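Local coordinates for protein putative PLP-dependent aminotransferase (PDB 3JU7) that probably acts as a pyridoxal-phosphate-dependent aminotransferase of the DegT/DnrJ/EryC1/StrS family, moving amino groups by means of the bound cofactor, at residues T63-Q71 against A90-L100; I132-M143 against P157-L168. One frame throughout, in Å; residues are numbered along the deposited sequence.

Contact 1: T63-Q71 against A90-L100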
ATOM      1  N   THR A  63       4.439   5.029   4.143  1.00 23.13           N
ATOM      2  CA  THR A  63       5.027   3.857   4.784  1.00 23.78           C
ATOM      3  C   THR A  63       5.599   2.920   3.739  1.00 24.04           C
ATOM      4  O   THR A  63       6.755   2.488   3.840  1.00 23.81           O
ATOM      5  CB  THR A  63       4.057   3.151   5.712  1.00 22.55           C
ATOM      6  OG1 THR A  63       3.562   4.129   6.625  1.00 20.85           O
ATOM      7  CG2 THR A  63       4.791   2.003   6.452  1.00 18.98           C
ATOM      8  N   LEU A  64       4.815   2.687   2.695  1.00 25.97           N
ATOM      9  CA  LEU A  64       5.260   1.854   1.561  1.00 27.01           C
ATOM     10  C   LEU A  64       6.400   2.517   0.773  1.00 24.79           C
ATOM     11  O   LEU A  64       7.291   1.851   0.258  1.00 24.70           O
ATOM     12  CB  LEU A  64       4.109   1.591   0.616  1.00 24.67           C
ATOM     13  CG  LEU A  64       2.935   0.835   1.234  1.00 26.86           C
ATOM     14  CD1 LEU A  64       1.752   0.982   0.273  1.00 22.31           C
ATOM     15  CD2 LEU A  64       3.299  -0.634   1.548  1.00 23.53           C
ATOM     16  N   GLY A  65       6.387   3.828   0.698  1.00 24.21           N
ATOM     17  CA  GLY A  65       7.495   4.527   0.070  1.00 24.00           C
ATOM     18  C   GLY A  65       8.770   4.314   0.883  1.00 24.01           C
ATOM     19  O   GLY A  65       9.855   4.100   0.327  1.00 25.01           O
ATOM     20  N   LEU A  66       8.657   4.388   2.209  1.00 24.35           N
ATOM     21  CA  LEU A  66       9.811   4.160   3.054  1.00 23.03           C
ATOM     22  C   LEU A  66      10.357   2.778   2.745  1.00 20.74           C
ATOM     23  O   LEU A  66      11.588   2.620   2.509  1.00 19.41           O
ATOM     24  CB  LEU A  66       9.494   4.337   4.561  1.00 25.05           C
ATOM     25  CG  LEU A  66       9.582   5.783   5.061  1.00 29.53           C
ATOM     26  CD1 LEU A  66       8.858   5.966   6.394  1.00 26.50           C
ATOM     27  CD2 LEU A  66      11.042   6.205   5.188  1.00 24.39           C
HETATM   28  N   MSE A  67       9.451   1.799   2.732  1.00 20.90           N
HETATM   29  CA  MSE A  67       9.810   0.389   2.497  1.00 21.52           C
HETATM   30  C   MSE A  67      10.523   0.191   1.163  1.00 21.90           C
HETATM   31  O   MSE A  67      11.576  -0.454   1.100  1.00 20.40           O
HETATM   32  CB  MSE A  67       8.570  -0.514   2.619  1.00 23.44           C
HETATM   33  CG  MSE A  67       8.090  -0.667   4.085  1.00 17.96           C
HETATM   34 SE   MSE A  67       6.277  -1.351   4.159  0.75 14.20          SE
HETATM   35  CE  MSE A  67       6.643  -3.017   3.519  1.00 12.79           C
ATOM     36  N   ALA A  68       9.969   0.783   0.110  1.00 22.33           N
ATOM     37  CA  ALA A  68      10.529   0.671  -1.223  1.00 21.88           C
ATOM     38  C   ALA A  68      11.954   1.247  -1.223  1.00 24.00           C
ATOM     39  O   ALA A  68      12.924   0.586  -1.680  1.00 22.68           O
ATOM     40  CB  ALA A  68       9.692   1.444  -2.200  1.00 20.79           C
ATOM     41  N   ALA A  69      12.058   2.480  -0.712  1.00 22.86           N
ATOM     42  CA  ALA A  69      13.314   3.238  -0.700  1.00 22.85           C
ATOM     43  C   ALA A  69      14.429   2.521   0.091  1.00 21.44           C
ATOM     44  O   ALA A  69      15.531   2.368  -0.404  1.00 24.56           O
ATOM     45  CB  ALA A  69      13.092   4.671  -0.195  1.00 18.97           C
ATOM     46  N   ILE A  70      14.132   2.064   1.285  1.00 20.53           N
ATOM     47  CA  ILE A  70      15.112   1.326   2.103  1.00 21.73           C
ATOM     48  C   ILE A  70      15.543   0.024   1.420  1.00 23.19           C
ATOM     49  O   ILE A  70      16.730  -0.264   1.337  1.00 20.21           O
ATOM     50  CB  ILE A  70      14.529   1.024   3.506  1.00 19.17           C
ATOM     51  CG1 ILE A  70      14.457   2.320   4.324  1.00 22.54           C
ATOM     52  CG2 ILE A  70      15.330  -0.080   4.260  1.00 18.45           C
ATOM     53  CD1 ILE A  70      13.403   2.310   5.387  1.00 18.96           C
ATOM     54  N   GLN A  71      14.562  -0.744   0.928  1.00 24.94           N
ATOM     55  CA  GLN A  71      14.830  -1.987   0.186  1.00 23.22           C
ATOM     56  C   GLN A  71      15.757  -1.711  -1.010  1.00 23.66           C
ATOM     57  O   GLN A  71      16.726  -2.408  -1.173  1.00 24.53           O
ATOM     58  CB  GLN A  71      13.520  -2.642  -0.291  1.00 22.09           C
ATOM     59  CG  GLN A  71      13.739  -3.924  -1.083  1.00 23.32           C
ATOM     60  CD  GLN A  71      14.464  -5.005  -0.284  1.00 28.65           C
ATOM     61  OE1 GLN A  71      14.273  -5.132   0.919  1.00 33.97           O
ATOM     62  NE2 GLN A  71      15.309  -5.771  -0.959  1.00 30.40           N
ATOM     63  N   ALA A  90       5.918   4.192  11.867  1.00 19.23           N
ATOM     64  CA  ALA A  90       6.109   3.837  10.471  1.00 21.23           C
ATOM     65  C   ALA A  90       7.614   3.685  10.113  1.00 23.26           C
ATOM     66  O   ALA A  90       7.983   2.783   9.305  1.00 22.65           O
ATOM     67  CB  ALA A  90       5.398   4.878   9.545  1.00 18.32           C
ATOM     68  N   THR A  91       8.502   4.490  10.736  1.00 22.75           N
ATOM     69  CA  THR A  91       9.920   4.483  10.328  1.00 21.25           C
ATOM     70  C   THR A  91      10.610   3.194  10.723  1.00 23.00           C
ATOM     71  O   THR A  91      11.192   2.534   9.869  1.00 21.42           O
ATOM     72  CB  THR A  91      10.727   5.696  10.863  1.00 23.72           C
ATOM     73  OG1 THR A  91       9.953   6.886  10.697  1.00 22.35           O
ATOM     74  CG2 THR A  91      12.078   5.828  10.119  1.00 10.95           C
ATOM     75  N   PRO A  92      10.576   2.812  12.016  1.00 20.40           N
ATOM     76  CA  PRO A  92      11.222   1.512  12.272  1.00 20.92           C
ATOM     77  C   PRO A  92      10.485   0.305  11.635  1.00 22.62           C
ATOM     78  O   PRO A  92      11.120  -0.686  11.239  1.00 22.92           O
ATOM     79  CB  PRO A  92      11.246   1.413  13.814  1.00 19.73           C
ATOM     80  CG  PRO A  92      10.167   2.392  14.305  1.00 20.22           C
ATOM     81  CD  PRO A  92      10.163   3.487  13.249  1.00 22.33           C
ATOM     82  N   LEU A  93       9.159   0.362  11.555  1.00 21.32           N
ATOM     83  CA  LEU A  93       8.411  -0.721  10.896  1.00 20.87           C
ATOM     84  C   LEU A  93       8.863  -0.898   9.465  1.00 20.92           C
ATOM     85  O   LEU A  93       9.036  -2.034   8.990  1.00 19.21           O
ATOM     86  CB  LEU A  93       6.910  -0.462  10.936  1.00 18.14           C
ATOM     87  CG  LEU A  93       6.300  -0.579  12.336  1.00 23.47           C
ATOM     88  CD1 LEU A  93       4.901  -0.030  12.283  1.00 15.53           C
ATOM     89  CD2 LEU A  93       6.398  -2.026  12.950  1.00 12.66           C
ATOM     90  N   ALA A  94       9.063   0.222   8.770  1.00 20.51           N
ATOM     91  CA  ALA A  94       9.519   0.150   7.388  1.00 20.84           C
ATOM     92  C   ALA A  94      10.853  -0.632   7.322  1.00 23.55           C
ATOM     93  O   ALA A  94      11.016  -1.483   6.439  1.00 21.31           O
ATOM     94  CB  ALA A  94       9.648   1.516   6.806  1.00 17.81           C
ATOM     95  N   ALA A  95      11.758  -0.404   8.296  1.00 21.67           N
ATOM     96  CA  ALA A  95      13.083  -1.035   8.282  1.00 20.41           C
ATOM     97  C   ALA A  95      12.980  -2.548   8.542  1.00 20.93           C
ATOM     98  O   ALA A  95      13.643  -3.368   7.879  1.00 19.11           O
ATOM     99  CB  ALA A  95      14.046  -0.377   9.312  1.00 14.97           C
ATOM    100  N   ILE A  96      12.151  -2.887   9.520  1.00 21.16           N
ATOM    101  CA  ILE A  96      11.943  -4.253   9.939  1.00 24.40           C
ATOM    102  C   ILE A  96      11.363  -5.076   8.766  1.00 25.62           C
ATOM    103  O   ILE A  96      11.757  -6.206   8.577  1.00 25.71           O
ATOM    104  CB  ILE A  96      10.980  -4.319  11.173  1.00 22.82           C
ATOM    105  CG1 ILE A  96      11.621  -3.679  12.387  1.00 23.18           C
ATOM    106  CG2 ILE A  96      10.614  -5.732  11.481  1.00 15.40           C
ATOM    107  CD1 ILE A  96      10.663  -3.475  13.601  1.00 24.23           C
ATOM    108  N   TRP A  97      10.453  -4.494   7.980  1.00 26.14           N
ATOM    109  CA  TRP A  97       9.906  -5.182   6.810  1.00 24.27           C
ATOM    110  C   TRP A  97      10.985  -5.402   5.727  1.00 24.37           C
ATOM    111  O   TRP A  97      10.882  -6.337   4.931  1.00 21.42           O
ATOM    112  CB  TRP A  97       8.723  -4.411   6.203  1.00 24.62           C
ATOM    113  CG  TRP A  97       7.380  -4.678   6.797  1.00 25.75           C
ATOM    114  CD1 TRP A  97       6.735  -3.912   7.729  1.00 23.91           C
ATOM    115  CD2 TRP A  97       6.475  -5.749   6.471  1.00 23.22           C
ATOM    116  NE1 TRP A  97       5.502  -4.450   8.014  1.00 23.76           N
ATOM    117  CE2 TRP A  97       5.314  -5.573   7.257  1.00 26.08           C
ATOM    118  CE3 TRP A  97       6.527  -6.822   5.592  1.00 20.97           C
ATOM    119  CZ2 TRP A  97       4.229  -6.447   7.207  1.00 31.01           C
ATOM    120  CZ3 TRP A  97       5.434  -7.680   5.520  1.00 31.05           C
ATOM    121  CH2 TRP A  97       4.307  -7.495   6.334  1.00 29.16           C
ATOM    122  N   CYS A  98      12.005  -4.535   5.678  1.00 25.76           N
ATOM    123  CA  CYS A  98      13.136  -4.735   4.762  1.00 23.64           C
ATOM    124  C   CYS A  98      14.174  -5.674   5.330  1.00 24.43           C
ATOM    125  O   CYS A  98      15.259  -5.832   4.787  1.00 26.91           O
ATOM    126  CB  CYS A  98      13.767  -3.417   4.422  1.00 24.56           C
ATOM    127  SG  CYS A  98      12.676  -2.367   3.412  1.00 25.82           S
ATOM    128  N   GLY A  99      13.869  -6.275   6.465  1.00 23.74           N
ATOM    129  CA  GLY A  99      14.783  -7.207   7.075  1.00 23.18           C
ATOM    130  C   GLY A  99      15.890  -6.572   7.884  1.00 21.43           C
ATOM    131  O   GLY A  99      16.863  -7.218   8.165  1.00 24.13           O
ATOM    132  N   LEU A 100      15.752  -5.325   8.278  1.00 21.72           N
ATOM    133  CA  LEU A 100      16.783  -4.698   9.088  1.00 21.34           C
ATOM    134  C   LEU A 100      16.329  -4.557  10.513  1.00 25.26           C
ATOM    135  O   LEU A 100      15.136  -4.647  10.812  1.00 27.42           O
ATOM    136  CB  LEU A 100      17.113  -3.325   8.564  1.00 22.25           C
ATOM    137  CG  LEU A 100      17.496  -3.381   7.093  1.00 22.11           C
ATOM    138  CD1 LEU A 100      17.617  -1.988   6.630  1.00 14.63           C
ATOM    139  CD2 LEU A 100      18.801  -4.187   6.960  1.00 17.25           C
TER

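Contact 2: I132-M143 against P157-L168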
ATOM      1  N   ILE A 132      21.814   1.194   6.388  1.00 23.24           N
ATOM      2  CA  ILE A 132      21.162   2.438   5.968  1.00 24.03           C
ATOM      3  C   ILE A 132      20.991   3.409   7.138  1.00 22.27           C
ATOM      4  O   ILE A 132      20.989   3.016   8.303  1.00 21.70           O
ATOM      5  CB  ILE A 132      19.789   2.125   5.302  1.00 25.10           C
ATOM      6  CG1 ILE A 132      19.303   3.295   4.430  1.00 26.11           C
ATOM      7  CG2 ILE A 132      18.779   1.598   6.326  1.00 16.44           C
ATOM      8  CD1 ILE A 132      18.288   2.883   3.394  1.00 19.81           C
ATOM      9  N   VAL A 133      20.881   4.680   6.805  1.00 20.98           N
ATOM     10  CA  VAL A 133      20.606   5.727   7.756  1.00 20.28           C
ATOM     11  C   VAL A 133      19.286   6.387   7.348  1.00 21.74           C
ATOM     12  O   VAL A 133      19.104   6.759   6.184  1.00 20.65           O
ATOM     13  CB  VAL A 133      21.759   6.779   7.777  1.00 21.88           C
ATOM     14  CG1 VAL A 133      21.354   7.989   8.581  1.00 13.84           C
ATOM     15  CG2 VAL A 133      23.085   6.135   8.298  1.00 12.67           C
ATOM     16  N   VAL A 134      18.380   6.546   8.307  1.00 21.50           N
ATOM     17  CA  VAL A 134      17.035   7.038   8.026  1.00 21.67           C
ATOM     18  C   VAL A 134      16.707   8.142   9.032  1.00 21.94           C
ATOM     19  O   VAL A 134      16.109   7.885  10.082  1.00 20.06           O
ATOM     20  CB  VAL A 134      16.012   5.880   8.089  1.00 20.71           C
ATOM     21  CG1 VAL A 134      14.592   6.332   7.654  1.00 18.13           C
ATOM     22  CG2 VAL A 134      16.501   4.708   7.238  1.00 14.46           C
ATOM     23  N   PRO A 135      17.121   9.375   8.728  1.00 21.77           N
ATOM     24  CA  PRO A 135      16.751  10.472   9.617  1.00 24.67           C
ATOM     25  C   PRO A 135      15.298  10.879   9.398  1.00 25.19           C
ATOM     26  O   PRO A 135      14.711  10.616   8.317  1.00 26.82           O
ATOM     27  CB  PRO A 135      17.707  11.603   9.205  1.00 24.52           C
ATOM     28  CG  PRO A 135      18.024  11.315   7.802  1.00 24.54           C
ATOM     29  CD  PRO A 135      17.930   9.844   7.587  1.00 23.18           C
ATOM     30  N   TYR A 136      14.721  11.482  10.434  1.00 24.14           N
ATOM     31  CA  TYR A 136      13.374  12.073  10.351  1.00 22.84           C
ATOM     32  C   TYR A 136      13.424  13.601  10.477  1.00 22.25           C
ATOM     33  O   TYR A 136      14.005  14.126  11.406  1.00 20.02           O
ATOM     34  CB  TYR A 136      12.532  11.456  11.444  1.00 22.81           C
ATOM     35  CG  TYR A 136      11.237  12.144  11.757  1.00 24.25           C
ATOM     36  CD1 TYR A 136      10.380  12.559  10.761  1.00 25.98           C
ATOM     37  CD2 TYR A 136      10.841  12.321  13.073  1.00 20.77           C
ATOM     38  CE1 TYR A 136       9.170  13.180  11.077  1.00 24.37           C
ATOM     39  CE2 TYR A 136       9.637  12.939  13.389  1.00 24.12           C
ATOM     40  CZ  TYR A 136       8.808  13.372  12.399  1.00 25.85           C
ATOM     41  OH  TYR A 136       7.615  14.021  12.733  1.00 30.79           O
ATOM     42  N   ALA A 137      12.829  14.315   9.533  1.00 23.05           N
ATOM     43  CA  ALA A 137      12.820  15.774   9.566  1.00 22.35           C
ATOM     44  C   ALA A 137      11.687  16.195  10.519  1.00 24.68           C
ATOM     45  O   ALA A 137      10.606  16.659  10.111  1.00 25.44           O
ATOM     46  CB  ALA A 137      12.637  16.340   8.169  1.00 21.13           C
ATOM     47  N   THR A 138      11.977  16.025  11.801  1.00 22.19           N
ATOM     48  CA  THR A 138      10.998  16.123  12.880  1.00 24.22           C
ATOM     49  C   THR A 138      10.030  17.281  12.740  1.00 23.43           C
ATOM     50  O   THR A 138      10.446  18.441  12.589  1.00 23.40           O
ATOM     51  CB  THR A 138      11.733  16.243  14.249  1.00 24.52           C
ATOM     52  OG1 THR A 138      12.678  15.184  14.335  1.00 21.58           O
ATOM     53  CG2 THR A 138      10.772  16.218  15.434  1.00 19.16           C
ATOM     54  N   PHE A 139       8.750  16.915  12.776  1.00 21.81           N
ATOM     55  CA  PHE A 139       7.605  17.842  12.772  1.00 21.61           C
ATOM     56  C   PHE A 139       7.559  18.775  11.550  1.00 21.90           C
ATOM     57  O   PHE A 139       7.137  19.925  11.643  1.00 21.64           O
ATOM     58  CB  PHE A 139       7.532  18.612  14.086  1.00 20.33           C
ATOM     59  CG  PHE A 139       7.518  17.723  15.358  1.00 24.16           C
ATOM     60  CD1 PHE A 139       6.784  16.566  15.425  1.00 18.80           C
ATOM     61  CD2 PHE A 139       8.183  18.129  16.500  1.00 24.70           C
ATOM     62  CE1 PHE A 139       6.740  15.804  16.584  1.00 30.18           C
ATOM     63  CE2 PHE A 139       8.138  17.387  17.651  1.00 27.98           C
ATOM     64  CZ  PHE A 139       7.416  16.216  17.694  1.00 26.74           C
ATOM     65  N   GLY A 140       7.980  18.262  10.400  1.00 21.70           N
ATOM     66  CA  GLY A 140       7.843  18.996   9.121  1.00 21.53           C
ATOM     67  C   GLY A 140       8.772  20.191   9.065  1.00 22.25           C
ATOM     68  O   GLY A 140       8.440  21.236   8.562  1.00 26.41           O
ATOM     69  N   SER A 141       9.977  20.025   9.573  1.00 24.43           N
ATOM     70  CA  SER A 141      10.863  21.146   9.760  1.00 24.50           C
ATOM     71  C   SER A 141      12.052  21.030   8.846  1.00 23.99           C
ATOM     72  O   SER A 141      12.242  20.018   8.142  1.00 23.78           O
ATOM     73  CB  SER A 141      11.310  21.202  11.226  1.00 25.31           C
ATOM     74  OG  SER A 141      12.082  20.074  11.546  1.00 27.56           O
ATOM     75  N   TRP A 142      12.866  22.069   8.876  1.00 23.50           N
ATOM     76  CA  TRP A 142      13.981  22.164   7.982  1.00 23.97           C
ATOM     77  C   TRP A 142      15.235  21.575   8.595  1.00 22.65           C
ATOM     78  O   TRP A 142      16.080  22.290   9.115  1.00 22.96           O
ATOM     79  CB  TRP A 142      14.183  23.613   7.624  1.00 24.07           C
ATOM     80  CG  TRP A 142      15.011  23.831   6.460  1.00 26.99           C
ATOM     81  CD1 TRP A 142      16.353  24.065   6.439  1.00 24.62           C
ATOM     82  CD2 TRP A 142      14.554  23.918   5.109  1.00 28.45           C
ATOM     83  NE1 TRP A 142      16.758  24.285   5.154  1.00 26.20           N
ATOM     84  CE2 TRP A 142      15.683  24.194   4.311  1.00 25.30           C
ATOM     85  CE3 TRP A 142      13.296  23.796   4.497  1.00 21.91           C
ATOM     86  CZ2 TRP A 142      15.608  24.318   2.925  1.00 24.27           C
ATOM     87  CZ3 TRP A 142      13.211  23.916   3.125  1.00 23.61           C
ATOM     88  CH2 TRP A 142      14.369  24.174   2.340  1.00 20.89           C
HETATM   89  N   MSE A 143      15.324  20.252   8.542  1.00 24.53           N
HETATM   90  CA  MSE A 143      16.525  19.516   8.958  1.00 23.20           C
HETATM   91  C   MSE A 143      17.495  19.565   7.808  1.00 24.58           C
HETATM   92  O   MSE A 143      17.264  18.971   6.751  1.00 24.92           O
HETATM   93  CB  MSE A 143      16.192  18.078   9.276  1.00 23.27           C
HETATM   94  CG  MSE A 143      17.389  17.250   9.691  1.00 22.56           C
HETATM   95 SE   MSE A 143      16.847  15.433  10.000  0.75 18.93          SE
HETATM   96  CE  MSE A 143      16.539  14.840   8.157  1.00 21.71           C
ATOM     97  N   PRO A 157      24.096   4.977   2.466  1.00 25.28           N
ATOM     98  CA  PRO A 157      22.790   5.370   1.958  1.00 24.22           C
ATOM     99  C   PRO A 157      21.881   6.029   2.995  1.00 21.74           C
ATOM    100  O   PRO A 157      21.781   5.569   4.118  1.00 21.00           O
ATOM    101  CB  PRO A 157      22.156   4.029   1.489  1.00 25.03           C
ATOM    102  CG  PRO A 157      22.896   2.983   2.121  1.00 24.99           C
ATOM    103  CD  PRO A 157      24.262   3.512   2.474  1.00 25.80           C
ATOM    104  N   VAL A 158      21.197   7.088   2.572  1.00 20.28           N
ATOM    105  CA  VAL A 158      20.283   7.837   3.422  1.00 19.70           C
ATOM    106  C   VAL A 158      18.924   7.980   2.751  1.00 20.89           C
ATOM    107  O   VAL A 158      18.827   8.347   1.577  1.00 20.71           O
ATOM    108  CB  VAL A 158      20.796   9.240   3.657  1.00 20.33           C
ATOM    109  CG1 VAL A 158      19.775  10.018   4.483  1.00 15.58           C
ATOM    110  CG2 VAL A 158      22.234   9.199   4.235  1.00 16.35           C
ATOM    111  N   VAL A 159      17.886   7.635   3.496  1.00 22.07           N
ATOM    112  CA  VAL A 159      16.528   7.820   3.076  1.00 20.23           C
ATOM    113  C   VAL A 159      15.927   8.639   4.197  1.00 21.81           C
ATOM    114  O   VAL A 159      15.857   8.191   5.386  1.00 21.67           O
ATOM    115  CB  VAL A 159      15.755   6.493   2.905  1.00 23.42           C
ATOM    116  CG1 VAL A 159      14.264   6.790   2.816  1.00 17.21           C
ATOM    117  CG2 VAL A 159      16.249   5.686   1.677  1.00 19.04           C
ATOM    118  N   VAL A 160      15.477   9.828   3.820  1.00 20.62           N
ATOM    119  CA  VAL A 160      14.954  10.808   4.792  1.00 22.84           C
ATOM    120  C   VAL A 160      13.443  10.690   4.904  1.00 23.60           C
ATOM    121  O   VAL A 160      12.733  10.827   3.883  1.00 24.02           O
ATOM    122  CB  VAL A 160      15.303  12.237   4.364  1.00 19.79           C
ATOM    123  CG1 VAL A 160      14.618  13.269   5.283  1.00 18.12           C
ATOM    124  CG2 VAL A 160      16.833  12.419   4.309  1.00 23.50           C
ATOM    125  N   ASP A 161      12.968  10.357   6.109  1.00 23.96           N
ATOM    126  CA  ASP A 161      11.539  10.428   6.438  1.00 23.33           C
ATOM    127  C   ASP A 161      11.143  11.887   6.709  1.00 22.69           C
ATOM    128  O   ASP A 161      11.406  12.439   7.763  1.00 26.41           O
ATOM    129  CB  ASP A 161      11.212   9.544   7.648  1.00 21.32           C
ATOM    130  CG  ASP A 161       9.721   9.475   7.962  1.00 26.34           C
ATOM    131  OD1 ASP A 161       8.956  10.371   7.547  1.00 26.71           O
ATOM    132  OD2 ASP A 161       9.306   8.531   8.676  1.00 32.35           O
ATOM    133  N   ALA A 162      10.500  12.490   5.727  1.00 23.37           N
ATOM    134  CA  ALA A 162       9.976  13.834   5.802  1.00 21.78           C
ATOM    135  C   ALA A 162       8.461  13.739   5.622  1.00 22.19           C
ATOM    136  O   ALA A 162       7.861  14.572   4.956  1.00 23.69           O
ATOM    137  CB  ALA A 162      10.619  14.709   4.695  1.00 20.91           C
ATOM    138  N   ALA A 163       7.864  12.694   6.198  1.00 22.16           N
ATOM    139  CA  ALA A 163       6.436  12.383   6.015  1.00 22.78           C
ATOM    140  C   ALA A 163       5.533  13.594   6.135  1.00 22.15           C
ATOM    141  O   ALA A 163       4.677  13.795   5.292  1.00 22.24           O
ATOM    142  CB  ALA A 163       5.974  11.265   6.985  1.00 21.80           C
ATOM    143  N   PRO A 164       5.738  14.441   7.165  1.00 24.13           N
ATOM    144  CA  PRO A 164       4.826  15.580   7.283  1.00 23.39           C
ATOM    145  C   PRO A 164       5.268  16.909   6.655  1.00 22.82           C
ATOM    146  O   PRO A 164       4.656  17.942   6.918  1.00 24.43           O
ATOM    147  CB  PRO A 164       4.674  15.735   8.799  1.00 25.32           C
ATOM    148  CG  PRO A 164       5.863  15.125   9.396  1.00 24.20           C
ATOM    149  CD  PRO A 164       6.508  14.213   8.409  1.00 24.79           C
ATOM    150  N   GLY A 165       6.286  16.883   5.811  1.00 22.59           N
ATOM    151  CA  GLY A 165       6.962  18.109   5.405  1.00 23.41           C
ATOM    152  C   GLY A 165       6.779  18.504   3.968  1.00 25.10           C
ATOM    153  O   GLY A 165       7.469  19.388   3.523  1.00 26.43           O
ATOM    154  N   PHE A 166       5.863  17.885   3.229  1.00 24.70           N
ATOM    155  CA  PHE A 166       5.658  18.320   1.853  1.00 24.31           C
ATOM    156  C   PHE A 166       5.110  19.729   1.854  1.00 23.56           C
ATOM    157  O   PHE A 166       4.204  20.050   2.602  1.00 24.41           O
ATOM    158  CB  PHE A 166       4.706  17.384   1.122  1.00 24.20           C
ATOM    159  CG  PHE A 166       4.700  17.561  -0.339  1.00 26.98           C
ATOM    160  CD1 PHE A 166       5.799  17.180  -1.096  1.00 31.37           C
ATOM    161  CD2 PHE A 166       3.593  18.114  -0.985  1.00 26.09           C
ATOM    162  CE1 PHE A 166       5.798  17.346  -2.465  1.00 22.98           C
ATOM    163  CE2 PHE A 166       3.584  18.289  -2.340  1.00 30.52           C
ATOM    164  CZ  PHE A 166       4.690  17.911  -3.096  1.00 28.47           C
ATOM    165  N   GLY A 167       5.613  20.547   0.945  1.00 24.15           N
ATOM    166  CA  GLY A 167       5.225  21.925   0.856  1.00 21.63           C
ATOM    167  C   GLY A 167       6.106  22.828   1.683  1.00 22.34           C
ATOM    168  O   GLY A 167       5.898  24.014   1.683  1.00 26.81           O
ATOM    169  N   LEU A 168       7.093  22.278   2.398  1.00 25.86           N
ATOM    170  CA  LEU A 168       8.025  23.076   3.221  1.00 24.68           C
ATOM    171  C   LEU A 168       9.083  23.798   2.372  1.00 26.81           C
ATOM    172  O   LEU A 168       9.974  23.169   1.774  1.00 29.70           O
ATOM    173  CB  LEU A 168       8.723  22.205   4.268  1.00 21.59           C
ATOM    174  CG  LEU A 168       9.720  22.920   5.164  1.00 24.18           C
ATOM    175  CD1 LEU A 168       9.030  24.098   5.916  1.00 19.00           C
ATOM    176  CD2 LEU A 168      10.347  21.875   6.150  1.00 23.65           C
TER

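Contact 1: T63-Q71 against A90-L100
A94 is the knob of this helix pair: its CB drops into a hole made by T63, L66, M67 and I70, and lies 3.6 Å from L66 CB. The helical segments 63-71 and 90-97 run in roughly the same direction, crossing at -44° with their axes 8.6 Å apart, and the small methyls of A90 and A94 let the backbones close in. At the C-terminal end C98 takes over. Its sulfur tucks against the facing helix, SG 3.2 Å from the backbone O of M67, while I70 CG2 packs 3.6 Å from the same SG and also touches L100 CD1. G99 ends the second helix in a Schellman motif, which turns L100 back to that touch.

M67, a selenomethionine, works the flank toward the second subunit. A bend at chi3 (68°) brings its CE to 3.7 Å from W97 CB, and SE lies obliquely 4.7 Å from the centroid of the five-membered ring of W97, a Met-aromatic contact; W97 NE1 bonds to G230 O of the second subunit. The looser side is at Q71, partly exposed, where OE1 comes no closer than 3.9 Å to C98 CB and has a weak bond to K74.

T63 OG1 bonds the phosphate of the cofactor-lysine residue at position 191, and T91 OG1 has its strongest partner in D161. With no hydrogen bond between the two segments, the pair rests on apolar fit, and its threonine hydroxyls serve the cofactor site instead.

Contact 2: I132-M143 against P157-L168
V133 grips the neighbouring chain twice, its N donating to P157 O and its O accepting from V159 N. The two backbones run parallel, and helix 146-153 in the connection between them makes this a beta-alpha-beta unit of the large domain of the PLP aminotransferase fold. Farther on, D161 N reaches P135 O at 2.8 Å and D161 O takes A137 N. Between these backbone bonds, CA-H...O contacts such as V134 CA to V159 O (3.1 Å) fill in.

Apolar contacts lie on both faces. I132 CD1 meets V159 CG2 on the face toward helix 62-73, whereas the P135 ring crosses V158 and V160 at about a right angle, its CD 3.6 Å from V158 CG1, on the face toward helix 146-153. M143 CE meets V160 CG1 tip to tip. Past the strands, W142 CE3 packs on L168 CG, and the Y136 ring sets its edge against P164 CD.

The polar contacts cluster where the strands end, at Y136 and D161. The same Y136 edge meets D161 O, and its OH accepts F139 N. The D161 carboxylate divides its work: OD2 is shared between T91 OG1 and the cofactor N1 at position 191, and OD1 closes an Asx turn, accepting A163 N at 2.9 Å.

How the contacts relate
Contact 1 closes before contact 2 opens along the chain, and their centres lie 14 Å apart in the same family region. Contact 1 pairs helices 62-73 and 90-97; contact 2 sets the end of strand 130-133 and the chain after it beside strand 159-161. The helices lie against this strand pair and its continuation: I70 CA is 3.8 Å from I132 CD1, and T91 CG2 meets V134 CG1. The polar join is T91 OG1 to D161 OD2, a probable hydrogen bond of 2.7 Å. T63 of contact 1 bonds the cofactor's phosphate and D161 of contact 2 its ring nitrogen, so the two contacts grip different points of the same cofactor.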